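Local atomic coordinates of metallo-beta-lactamase (Pseudomonas stutzeri, PDB entry 4ZEJ), a protein that probably hydrolyses beta-lactam antibiotics to substituted beta-amino acids, using two zinc ions, and so contributes to antibiotic resistance. Residues H78-A83 and P197-I202. Residues are numbered along the deposited sequence; the frame is centred on the assembly and turned at random.
With ZN (zinc ion), chain C; ZN (zinc ion), chain D.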
loop_
_atom_site.group_PDB
_atom_site.type_symbol
_atom_site.label_atom_id
_atom_site.label_comp_id
_atom_site.label_asym_id
_atom_site.label_seq_id
_atom_site.Cartn_x
_atom_site.Cartn_y
_atom_site.Cartn_z
ATOM N N HIS A 78 -7.054 -6.442 1.964
ATOM C CA HIS A 78 -8.248 -5.686 2.365
ATOM C C HIS A 78 -8.654 -4.654 1.324
ATOM O O HIS A 78 -7.836 -4.222 0.504
ATOM C CB HIS A 78 -8.069 -5.023 3.732
ATOM C CG HIS A 78 -8.002 -6.000 4.865
ATOM N ND1 HIS A 78 -7.353 -5.733 6.050
ATOM C CD2 HIS A 78 -8.493 -7.253 4.984
ATOM C CE1 HIS A 78 -7.479 -6.768 6.863
ATOM N NE2 HIS A 78 -8.156 -7.707 6.234
ATOM N N GLU A 79 -9.917 -4.247 1.392
ATOM C CA GLU A 79 -10.533 -3.397 0.364
ATOM C C GLU A 79 -9.882 -2.032 0.161
ATOM O O GLU A 79 -9.885 -1.510 -0.968
ATOM C CB GLU A 79 -12.028 -3.207 0.649
ATOM C CG GLU A 79 -12.841 -4.469 0.415
ATOM C CD GLU A 79 -14.329 -4.299 0.693
ATOM O OE1 GLU A 79 -14.853 -3.157 0.602
ATOM O OE2 GLU A 79 -14.990 -5.320 0.987
ATOM N N ASP A 80 -9.308 -1.456 1.219
ATOM C CA ASP A 80 -8.594 -0.180 1.065
ATOM C C ASP A 80 -7.332 -0.292 0.191
ATOM O O ASP A 80 -6.820 0.723 -0.252
ATOM C CB ASP A 80 -8.279 0.499 2.412
ATOM C CG ASP A 80 -7.345 -0.298 3.292
ATOM O OD1 ASP A 80 -7.532 -1.509 3.414
ATOM O OD2 ASP A 80 -6.440 0.284 3.900
ATOM N N ARG A 81 -6.845 -1.511 -0.062
ATOM C CA ARG A 81 -5.705 -1.753 -0.962
ATOM C C ARG A 81 -6.077 -2.302 -2.354
ATOM O O ARG A 81 -5.286 -2.190 -3.296
ATOM C CB ARG A 81 -4.778 -2.796 -0.330
ATOM C CG ARG A 81 -4.361 -2.610 1.116
ATOM C CD ARG A 81 -3.433 -1.426 1.305
ATOM N NE ARG A 81 -4.130 -0.279 1.842
ATOM C CZ ARG A 81 -3.697 0.980 1.819
ATOM N NH1 ARG A 81 -2.542 1.338 1.241
ATOM N NH2 ARG A 81 -4.453 1.905 2.382
ATOM N N THR A 82 -7.224 -2.967 -2.442
ATOM C CA THR A 82 -7.609 -3.812 -3.571
ATOM C C THR A 82 -8.962 -3.468 -4.210
ATOM O O THR A 82 -9.318 -4.090 -5.204
ATOM C CB THR A 82 -7.694 -5.291 -3.131
ATOM O OG1 THR A 82 -8.663 -5.419 -2.081
ATOM C CG2 THR A 82 -6.345 -5.810 -2.692
ATOM N N ALA A 83 -9.697 -2.486 -3.685
ATOM C CA ALA A 83 -11.052 -2.166 -4.190
ATOM C C ALA A 83 -11.118 -1.997 -5.714
ATOM O O ALA A 83 -12.095 -2.399 -6.344
ATOM C CB ALA A 83 -11.610 -0.910 -3.513
ATOM N N PRO A 197 2.766 5.576 5.480
ATOM C CA PRO A 197 1.812 4.628 6.067
ATOM C C PRO A 197 0.583 4.451 5.170
ATOM O O PRO A 197 0.307 5.288 4.316
ATOM C CB PRO A 197 1.417 5.316 7.382
ATOM C CG PRO A 197 1.452 6.763 7.043
ATOM C CD PRO A 197 2.586 6.926 6.052
ATOM N N GLY A 198 -0.155 3.363 5.390
ATOM C CA GLY A 198 -1.407 3.116 4.702
ATOM C C GLY A 198 -2.462 4.163 5.029
ATOM O O GLY A 198 -3.318 4.449 4.212
ATOM N N HIS A 199 -2.396 4.723 6.234
ATOM C CA HIS A 199 -3.353 5.724 6.700
ATOM C C HIS A 199 -2.629 6.801 7.478
ATOM O O HIS A 199 -1.798 6.494 8.317
ATOM C CB HIS A 199 -4.379 5.068 7.621
ATOM C CG HIS A 199 -5.080 3.908 7.003
ATOM N ND1 HIS A 199 -6.147 4.059 6.147
ATOM C CD2 HIS A 199 -4.844 2.578 7.082
ATOM C CE1 HIS A 199 -6.554 2.874 5.738
ATOM N NE2 HIS A 199 -5.784 1.957 6.302
ATOM N N GLY A 200 -2.925 8.066 7.186
ATOM C CA GLY A 200 -2.338 9.175 7.916
ATOM C C GLY A 200 -1.116 9.825 7.284
ATOM O O GLY A 200 -0.800 9.630 6.112
ATOM N N LYS A 201 -0.430 10.616 8.098
ATOM C CA LYS A 201 0.596 11.529 7.639
ATOM C C LYS A 201 1.920 10.814 7.314
ATOM O O LYS A 201 2.345 9.921 8.053
ATOM C CB LYS A 201 0.836 12.573 8.733
ATOM C CG LYS A 201 1.688 13.739 8.300
ATOM C CD LYS A 201 1.777 14.770 9.409
ATOM C CE LYS A 201 2.822 15.813 9.094
ATOM N NZ LYS A 201 2.582 17.083 9.842
ATOM N N ILE A 202 2.579 11.216 6.232
ATOM C CA ILE A 202 3.891 10.619 5.907
ATOM C C ILE A 202 4.968 11.150 6.856
ATOM O O ILE A 202 4.797 12.187 7.499
ATOM C CB ILE A 202 4.309 10.820 4.429
ATOM C CG1 ILE A 202 4.743 12.248 4.129
ATOM C CG2 ILE A 202 3.193 10.345 3.506
ATOM C CD1 ILE A 202 5.276 12.421 2.714
HETATM ZN ZN ZN C . -5.405 -0.050 5.618
HETATM ZN ZN ZN D . -6.078 -4.155 6.328
HETATM O O HOH W 1 -7.910 -3.487 7.926
#
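With D80 CG set between its backbone N and carbonyl carbon (chi1 64°) and H199 CG anti to its own carbonyl carbon (chi1 -55°), the carboxylate and the imidazole converge on one zinc ion. D80 OD2 binds this zinc at 2.0 Å and H199 NE2 does so from the other segment, while C157 contributes its SG. D80 OD2 and H199 NE2 stand 3.0 Å apart as neighbours on the metal, not as a hydrogen-bonded pair; the oxygen sits at the edge of the H199 ring, near its plane, with carboxylate and ring planes 12° apart. H199 ND1 is hydrogen-bonded to the carbonyl of S31, which helps fix the ring's rotation.

R81, bent at chi2 and chi3, turns its guanidinium toward D80 OD2. R81 NH2 forms a salt bridge with D80 OD2 at 3.0 Å, from above the carboxylate plane, and R81 NE adds a weak hydrogen bond to the same oxygen. R81 NH2 also makes a weak 3.3 Å hydrogen bond to G198 O, joining helix 79-82 to the loop after strand 194-197. H78 ND1 binds the second zinc together with H76 and H138, and a water lies 2.5 Å from that zinc.

This is the dinuclear centre of a class B beta-lactamase, in which D80 OD2 serves both metal and arginine; R81, also paired with D47 through NH1, would probably offset negative charge gathered at the D80-bound zinc.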